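Local structure of inosine-uridine preferring nucleoside hydrolase (Gardnerella vaginalis 315-A, 6BA1) at residues 151-165 and 184-197. The protein belongs to the inosine-uridine preferring nucleoside hydrolase family, with an open alpha/beta fold around a mostly parallel central sheet and a bound calcium ion. Residues are numbered along the deposited sequence; the frame is centred on the assembly and turned at random.
Sequences GKIVLMGGALTIHGN and LFRSGAPVTMIGLD
Ile194 N donates to Leu155 O across two neighbouring parallel strands, 152-156 and 191-194, and Gly157 N in turn reaches Ile194 O. The chain between the strands passes through helix 178-187, so this is a beta-alpha-beta crossover within the central sheet. Nearer the start of the strands, Ile153 N bonds to Pro190 O at 3.1 Å.

Leu155 lies between the sheet and helix 178-187. Its CB leaves the strand on the face shared with Ile153, Val191 and Met193. With CG placed between the backbone N and carbonyl carbon (chi1 73°), the branches divide: CG lies 4.1 Å from Met193 CA, CD1 faces Met193 CG, and CD2 packs against both Val191 CG1 and Phe185 CE1, each at 3.5 Å. Ile153 continues this layer, its CD1 meeting Leu184 CD1 and Ala189 CB, while Ile136 of helix 134-142 also packs against Ile153 and Leu184. On the other face Val154 CG1 touches Ile194 CD1, and Met156, its chain bent at chi2, packs against His247, Asp248 and Ala251 of helix 247-256, its side chain about 6 Å from the bound calcium ion.

From strand 191-194, Met193 runs extended through CG and SD, then bends at chi3, bringing CE to 3.4 Å from Ala159 N, beyond the end of strand 152-156. Gly158 O accepts from Leu196 N as helix 196-199 begins after the N-cap residue Gly195. The Leu196 CD1 methyl lies in van der Waals contact with the 163-165 backbone. The neighbouring Asp197 grips the same loop through one oxygen: OD1 takes Leu160 N on its syn side, 2.8 Å away, and Thr161 N on its anti lone pair at 3.1 Å.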
ATOM      1  N   GLY A 151      13.302 -18.670  12.800  1.00 30.44           N
ATOM      2  CA  GLY A 151      12.057 -19.251  12.310  1.00 30.10           C
ATOM      3  C   GLY A 151      11.179 -18.225  11.636  1.00 28.89           C
ATOM      4  O   GLY A 151      10.935 -18.330  10.444  1.00 29.38           O
ATOM      5  N   LYS A 152      10.699 -17.256  12.409  1.00 27.48           N
ATOM      6  CA  LYS A 152       9.959 -16.121  11.870  1.00 26.43           C
ATOM      7  C   LYS A 152       9.890 -14.918  12.811  1.00 25.26           C
ATOM      8  O   LYS A 152       9.846 -15.069  14.007  1.00 24.95           O
ATOM      9  CB  LYS A 152       8.537 -16.530  11.445  1.00 26.11           C
ATOM     10  CG  LYS A 152       7.631 -17.049  12.543  1.00 25.61           C
ATOM     11  CD  LYS A 152       6.251 -17.347  11.980  1.00 25.52           C
ATOM     12  CE  LYS A 152       5.229 -17.691  13.047  1.00 25.06           C
ATOM     13  NZ  LYS A 152       3.841 -17.481  12.524  1.00 24.83           N
ATOM     14  N   ILE A 153       9.888 -13.726  12.226  1.00 24.79           N
ATOM     15  CA  ILE A 153       9.634 -12.478  12.930  1.00 23.78           C
ATOM     16  C   ILE A 153       8.221 -12.025  12.570  1.00 23.00           C
ATOM     17  O   ILE A 153       7.813 -12.167  11.427  1.00 23.30           O
ATOM     18  CB  ILE A 153      10.671 -11.401  12.546  1.00 24.04           C
ATOM     19  CG1 ILE A 153      12.076 -11.847  12.960  1.00 25.04           C
ATOM     20  CG2 ILE A 153      10.320 -10.061  13.181  1.00 23.13           C
ATOM     21  CD1 ILE A 153      13.200 -11.099  12.302  1.00 25.80           C
ATOM     22  N   VAL A 154       7.473 -11.507  13.538  1.00 22.19           N
ATOM     23  CA  VAL A 154       6.090 -11.064  13.325  1.00 21.64           C
ATOM     24  C   VAL A 154       5.847  -9.795  14.131  1.00 20.98           C
ATOM     25  O   VAL A 154       5.412  -9.858  15.267  1.00 20.69           O
ATOM     26  CB  VAL A 154       5.057 -12.159  13.717  1.00 21.71           C
ATOM     27  CG1 VAL A 154       3.630 -11.678  13.481  1.00 21.38           C
ATOM     28  CG2 VAL A 154       5.318 -13.459  12.970  1.00 22.56           C
ATOM     29  N   LEU A 155       6.132  -8.644  13.534  1.00 20.90           N
ATOM     30  CA  LEU A 155       6.074  -7.361  14.248  1.00 20.50           C
ATOM     31  C   LEU A 155       4.699  -6.718  14.216  1.00 20.18           C
ATOM     32  O   LEU A 155       3.860  -7.076  13.392  1.00 20.30           O
ATOM     33  CB  LEU A 155       7.102  -6.386  13.669  1.00 20.78           C
ATOM     34  CG  LEU A 155       6.802  -5.779  12.291  1.00 20.99           C
ATOM     35  CD1 LEU A 155       6.246  -4.361  12.402  1.00 20.76           C
ATOM     36  CD2 LEU A 155       8.034  -5.779  11.404  1.00 21.68           C
ATOM     37  N   MET A 156       4.489  -5.775  15.130  1.00 19.95           N
ATOM     38  CA  MET A 156       3.374  -4.834  15.068  1.00 19.89           C
ATOM     39  C   MET A 156       3.984  -3.466  14.830  1.00 20.02           C
ATOM     40  O   MET A 156       4.849  -3.021  15.582  1.00 20.07           O
ATOM     41  CB  MET A 156       2.512  -4.877  16.342  1.00 19.81           C
ATOM     42  CG  MET A 156       2.008  -3.534  16.891  1.00 19.96           C
ATOM     43  SD  MET A 156       1.152  -2.435  15.737  1.00 20.26           S
ATOM     44  CE  MET A 156       1.209  -0.880  16.646  1.00 20.60           C
ATOM     45  N   GLY A 157       3.519  -2.815  13.774  1.00 20.23           N
ATOM     46  CA  GLY A 157       4.030  -1.517  13.361  1.00 20.52           C
ATOM     47  C   GLY A 157       3.788  -1.225  11.890  1.00 20.90           C
ATOM     48  O   GLY A 157       3.431  -2.116  11.117  1.00 20.97           O
ATOM     49  N   GLY A 158       3.989   0.031  11.517  1.00 21.29           N
ATOM     50  CA  GLY A 158       3.812   0.487  10.139  1.00 21.85           C
ATOM     51  C   GLY A 158       2.370   0.629   9.684  1.00 22.10           C
ATOM     52  O   GLY A 158       1.423   0.320  10.418  1.00 21.87           O
ATOM     53  N   ALA A 159       2.238   1.131   8.456  1.00 22.77           N
ATOM     54  CA  ALA A 159       0.959   1.220   7.755  1.00 23.31           C
ATOM     55  C   ALA A 159       1.261   1.246   6.262  1.00 24.04           C
ATOM     56  O   ALA A 159       1.912   2.176   5.792  1.00 24.52           O
ATOM     57  CB  ALA A 159       0.199   2.462   8.167  1.00 23.73           C
ATOM     58  N   LEU A 160       0.828   0.213   5.534  1.00 24.28           N
ATOM     59  CA  LEU A 160       1.134   0.099   4.109  1.00 25.14           C
ATOM     60  C   LEU A 160       0.096   0.836   3.300  1.00 26.12           C
ATOM     61  O   LEU A 160       0.414   1.832   2.658  1.00 26.81           O
ATOM     62  CB  LEU A 160       1.194  -1.362   3.664  1.00 25.20           C
ATOM     63  CG  LEU A 160       1.505  -1.608   2.179  1.00 26.30           C
ATOM     64  CD1 LEU A 160       2.851  -1.036   1.799  1.00 26.58           C
ATOM     65  CD2 LEU A 160       1.467  -3.084   1.857  1.00 26.49           C
ATOM     66  N   THR A 161      -1.146   0.359   3.372  1.00 26.31           N
ATOM     67  CA  THR A 161      -2.218   0.814   2.494  1.00 27.51           C
ATOM     68  C   THR A 161      -3.069   1.935   3.091  1.00 27.79           C
ATOM     69  O   THR A 161      -4.160   2.200   2.597  1.00 28.84           O
ATOM     70  CB  THR A 161      -3.173  -0.352   2.139  1.00 27.95           C
ATOM     71  OG1 THR A 161      -3.981  -0.681   3.280  1.00 27.41           O
ATOM     72  CG2 THR A 161      -2.396  -1.566   1.679  1.00 27.79           C
ATOM     73  N   ILE A 162      -2.583   2.605   4.132  1.00 27.06           N
ATOM     74  CA  ILE A 162      -3.424   3.530   4.885  1.00 27.38           C
ATOM     75  C   ILE A 162      -2.599   4.614   5.588  1.00 27.06           C
ATOM     76  O   ILE A 162      -1.366   4.541   5.629  1.00 26.46           O
ATOM     77  CB  ILE A 162      -4.324   2.714   5.861  1.00 26.96           C
ATOM     78  CG1 ILE A 162      -5.779   3.146   5.682  1.00 28.21           C
ATOM     79  CG2 ILE A 162      -3.851   2.760   7.329  1.00 25.93           C
ATOM     80  CD1 ILE A 162      -6.728   2.457   6.633  1.00 28.10           C
ATOM     81  N   HIS A 163      -3.277   5.629   6.110  1.00 27.67           N
ATOM     82  CA  HIS A 163      -2.612   6.679   6.883  1.00 27.57           C
ATOM     83  C   HIS A 163      -2.027   6.128   8.178  1.00 26.37           C
ATOM     84  O   HIS A 163      -2.662   5.334   8.878  1.00 25.93           O
ATOM     85  CB  HIS A 163      -3.575   7.812   7.258  1.00 28.68           C
ATOM     86  CG  HIS A 163      -3.842   8.784   6.155  1.00 30.07           C
ATOM     87  ND1 HIS A 163      -2.889   9.670   5.703  1.00 30.44           N
ATOM     88  CD2 HIS A 163      -4.962   9.038   5.434  1.00 31.37           C
ATOM     89  CE1 HIS A 163      -3.398  10.410   4.740  1.00 31.85           C
ATOM     90  NE2 HIS A 163      -4.650  10.037   4.550  1.00 32.44           N
ATOM     91  N   GLY A 164      -0.819   6.573   8.507  1.00 26.02           N
ATOM     92  CA  GLY A 164      -0.213   6.305   9.808  1.00 25.19           C
ATOM     93  C   GLY A 164      -0.934   7.052  10.920  1.00 25.63           C
ATOM     94  O   GLY A 164      -1.885   7.811  10.651  1.00 26.63           O
ATOM     95  N   ASN A 165      -0.488   6.849  12.164  1.00 25.07           N
ATOM     96  CA  ASN A 165      -1.100   7.518  13.328  1.00 25.62           C
ATOM     97  C   ASN A 165      -0.278   8.663  13.932  1.00 26.14           C
ATOM     98  O   ASN A 165      -0.851   9.527  14.588  1.00 27.05           O
ATOM     99  CB  ASN A 165      -1.556   6.517  14.418  1.00 25.04           C
ATOM    100  CG  ASN A 165      -0.461   5.567  14.879  1.00 23.96           C
ATOM    101  OD1 ASN A 165       0.718   5.760  14.599  1.00 23.74           O
ATOM    102  ND2 ASN A 165      -0.857   4.530  15.597  1.00 23.48           N
ATOM    103  N   LEU A 184      15.732  -4.023   9.218  1.00 27.59           N
ATOM    104  CA  LEU A 184      14.964  -5.257   9.400  1.00 26.91           C
ATOM    105  C   LEU A 184      14.248  -5.704   8.128  1.00 26.99           C
ATOM    106  O   LEU A 184      14.359  -6.860   7.725  1.00 27.54           O
ATOM    107  CB  LEU A 184      13.928  -5.087  10.522  1.00 25.50           C
ATOM    108  CG  LEU A 184      12.895  -6.205  10.713  1.00 24.76           C
ATOM    109  CD1 LEU A 184      13.553  -7.553  10.934  1.00 25.45           C
ATOM    110  CD2 LEU A 184      11.969  -5.866  11.860  1.00 23.63           C
ATOM    111  N   PHE A 185      13.505  -4.788   7.513  1.00 26.60           N
ATOM    112  CA  PHE A 185      12.671  -5.119   6.348  1.00 26.70           C
ATOM    113  C   PHE A 185      13.547  -5.578   5.184  1.00 28.25           C
ATOM    114  O   PHE A 185      13.277  -6.615   4.561  1.00 28.71           O
ATOM    115  CB  PHE A 185      11.822  -3.909   5.921  1.00 26.27           C
ATOM    116  CG  PHE A 185      10.625  -3.619   6.807  1.00 24.95           C
ATOM    117  CD1 PHE A 185      10.558  -4.030   8.134  1.00 24.18           C
ATOM    118  CD2 PHE A 185       9.566  -2.881   6.299  1.00 24.69           C
ATOM    119  CE1 PHE A 185       9.449  -3.726   8.914  1.00 23.20           C
ATOM    120  CE2 PHE A 185       8.459  -2.573   7.083  1.00 23.74           C
ATOM    121  CZ  PHE A 185       8.401  -2.997   8.387  1.00 23.01           C
ATOM    122  N   ARG A 186      14.602  -4.800   4.930  1.00 29.20           N
ATOM    123  CA  ARG A 186      15.596  -5.105   3.902  1.00 30.96           C
ATOM    124  C   ARG A 186      16.445  -6.346   4.190  1.00 31.84           C
ATOM    125  O   ARG A 186      16.908  -6.989   3.244  1.00 33.28           O
ATOM    126  CB  ARG A 186      16.545  -3.912   3.702  1.00 31.89           C
ATOM    127  CG  ARG A 186      15.903  -2.699   3.063  1.00 31.66           C
ATOM    128  CD  ARG A 186      16.921  -1.807   2.352  1.00 33.25           C
ATOM    129  NE  ARG A 186      16.372  -1.325   1.075  1.00 33.83           N
ATOM    130  CZ  ARG A 186      15.713  -0.183   0.887  1.00 33.40           C
ATOM    131  NH1 ARG A 186      15.475   0.675   1.878  1.00 32.38           N
ATOM    132  NH2 ARG A 186      15.273   0.097  -0.336  1.00 34.19           N
ATOM    133  N   SER A 187      16.661  -6.667   5.471  1.00 31.18           N
ATOM    134  CA  SER A 187      17.456  -7.836   5.881  1.00 32.09           C
ATOM    135  C   SER A 187      17.188  -9.112   5.082  1.00 32.84           C
ATOM    136  O   SER A 187      18.109  -9.867   4.784  1.00 34.46           O
ATOM    137  CB  SER A 187      17.219  -8.168   7.358  1.00 30.96           C
ATOM    138  OG  SER A 187      15.947  -8.765   7.555  1.00 29.69           O
ATOM    139  N   GLY A 188      15.923  -9.348   4.763  1.00 31.84           N
ATOM    140  CA  GLY A 188      15.498 -10.562   4.080  1.00 32.50           C
ATOM    141  C   GLY A 188      15.057 -11.635   5.044  1.00 31.82           C
ATOM    142  O   GLY A 188      14.805 -12.769   4.641  1.00 32.53           O
ATOM    143  N   ALA A 189      14.962 -11.285   6.326  1.00 30.60           N
ATOM    144  CA  ALA A 189      14.439 -12.189   7.341  1.00 29.88           C
ATOM    145  C   ALA A 189      12.964 -12.401   7.075  1.00 28.89           C
ATOM    146  O   ALA A 189      12.315 -11.532   6.498  1.00 28.33           O
ATOM    147  CB  ALA A 189      14.662 -11.627   8.729  1.00 28.95           C
ATOM    148  N   PRO A 190      12.426 -13.570   7.480  1.00 28.85           N
ATOM    149  CA  PRO A 190      11.009 -13.865   7.257  1.00 28.15           C
ATOM    150  C   PRO A 190      10.072 -13.079   8.164  1.00 26.53           C
ATOM    151  O   PRO A 190       9.512 -13.625   9.103  1.00 25.96           O
ATOM    152  CB  PRO A 190      10.925 -15.380   7.439  1.00 28.94           C
ATOM    153  CG  PRO A 190      12.038 -15.699   8.342  1.00 29.38           C
ATOM    154  CD  PRO A 190      13.134 -14.719   8.067  1.00 29.77           C
ATOM    155  N   VAL A 191       9.912 -11.795   7.864  1.00 25.97           N
ATOM    156  CA  VAL A 191       9.089 -10.870   8.643  1.00 24.66           C
ATOM    157  C   VAL A 191       7.623 -10.944   8.190  1.00 24.29           C
ATOM    158  O   VAL A 191       7.341 -11.276   7.051  1.00 25.02           O
ATOM    159  CB  VAL A 191       9.615  -9.431   8.524  1.00 24.47           C
ATOM    160  CG1 VAL A 191       8.750  -8.453   9.320  1.00 23.33           C
ATOM    161  CG2 VAL A 191      11.068  -9.346   8.960  1.00 25.06           C
ATOM    162  N   THR A 192       6.711 -10.666   9.112  1.00 23.35           N
ATOM    163  CA  THR A 192       5.298 -10.459   8.826  1.00 23.05           C
ATOM    164  C   THR A 192       4.890  -9.167   9.519  1.00 22.21           C
ATOM    165  O   THR A 192       4.806  -9.116  10.733  1.00 21.64           O
ATOM    166  CB  THR A 192       4.426 -11.623   9.342  1.00 23.06           C
ATOM    167  OG1 THR A 192       4.774 -12.824   8.649  1.00 24.03           O
ATOM    168  CG2 THR A 192       2.936 -11.343   9.142  1.00 22.91           C
ATOM    169  N   MET A 193       4.669  -8.115   8.741  1.00 22.30           N
ATOM    170  CA  MET A 193       4.252  -6.829   9.297  1.00 21.74           C
ATOM    171  C   MET A 193       2.761  -6.854   9.588  1.00 21.53           C
ATOM    172  O   MET A 193       1.978  -7.170   8.708  1.00 22.02           O
ATOM    173  CB  MET A 193       4.575  -5.694   8.328  1.00 22.12           C
ATOM    174  CG  MET A 193       4.175  -4.316   8.832  1.00 21.76           C
ATOM    175  SD  MET A 193       4.592  -3.045   7.637  1.00 22.43           S
ATOM    176  CE  MET A 193       3.096  -2.062   7.683  1.00 22.41           C
ATOM    177  N   ILE A 194       2.385  -6.526  10.821  1.00 20.99           N
ATOM    178  CA  ILE A 194       0.983  -6.360  11.193  1.00 20.98           C
ATOM    179  C   ILE A 194       0.787  -4.903  11.579  1.00 20.83           C
ATOM    180  O   ILE A 194       0.979  -4.518  12.729  1.00 20.49           O
ATOM    181  CB  ILE A 194       0.576  -7.380  12.271  1.00 20.80           C
ATOM    182  CG1 ILE A 194       0.443  -8.742  11.597  1.00 21.26           C
ATOM    183  CG2 ILE A 194      -0.756  -7.028  12.933  1.00 20.88           C
ATOM    184  CD1 ILE A 194       0.794  -9.888  12.486  1.00 21.18           C
ATOM    185  N   GLY A 195       0.422  -4.107  10.575  1.00 21.26           N
ATOM    186  CA  GLY A 195       0.296  -2.663  10.710  1.00 21.37           C
ATOM    187  C   GLY A 195      -1.126  -2.199  10.925  1.00 21.77           C
ATOM    188  O   GLY A 195      -2.034  -3.008  11.112  1.00 21.92           O
ATOM    189  N   LEU A 196      -1.298  -0.883  10.861  1.00 22.12           N
ATOM    190  CA  LEU A 196      -2.568  -0.227  11.169  1.00 22.72           C
ATOM    191  C   LEU A 196      -3.695  -0.685  10.253  1.00 23.44           C
ATOM    192  O   LEU A 196      -4.826  -0.857  10.709  1.00 23.91           O
ATOM    193  CB  LEU A 196      -2.430   1.298  11.061  1.00 23.19           C
ATOM    194  CG  LEU A 196      -1.444   1.980  12.005  1.00 22.80           C
ATOM    195  CD1 LEU A 196      -1.523   3.492  11.802  1.00 23.57           C
ATOM    196  CD2 LEU A 196      -1.696   1.581  13.491  1.00 22.48           C
ATOM    197  N   ASP A 197      -3.369  -0.878   8.967  1.00 23.71           N
ATOM    198  CA  ASP A 197      -4.306  -1.446   7.978  1.00 24.54           C
ATOM    199  C   ASP A 197      -5.081  -2.688   8.449  1.00 24.57           C
ATOM    200  O   ASP A 197      -6.177  -2.960   7.951  1.00 25.50           O
ATOM    201  CB  ASP A 197      -3.642  -1.712   6.602  1.00 24.85           C
ATOM    202  CG  ASP A 197      -2.149  -2.012   6.694  1.00 24.05           C
ATOM    203  OD1 ASP A 197      -1.393  -1.396   5.907  1.00 24.33           O
ATOM    204  OD2 ASP A 197      -1.734  -2.837   7.542  1.00 23.33           O
TER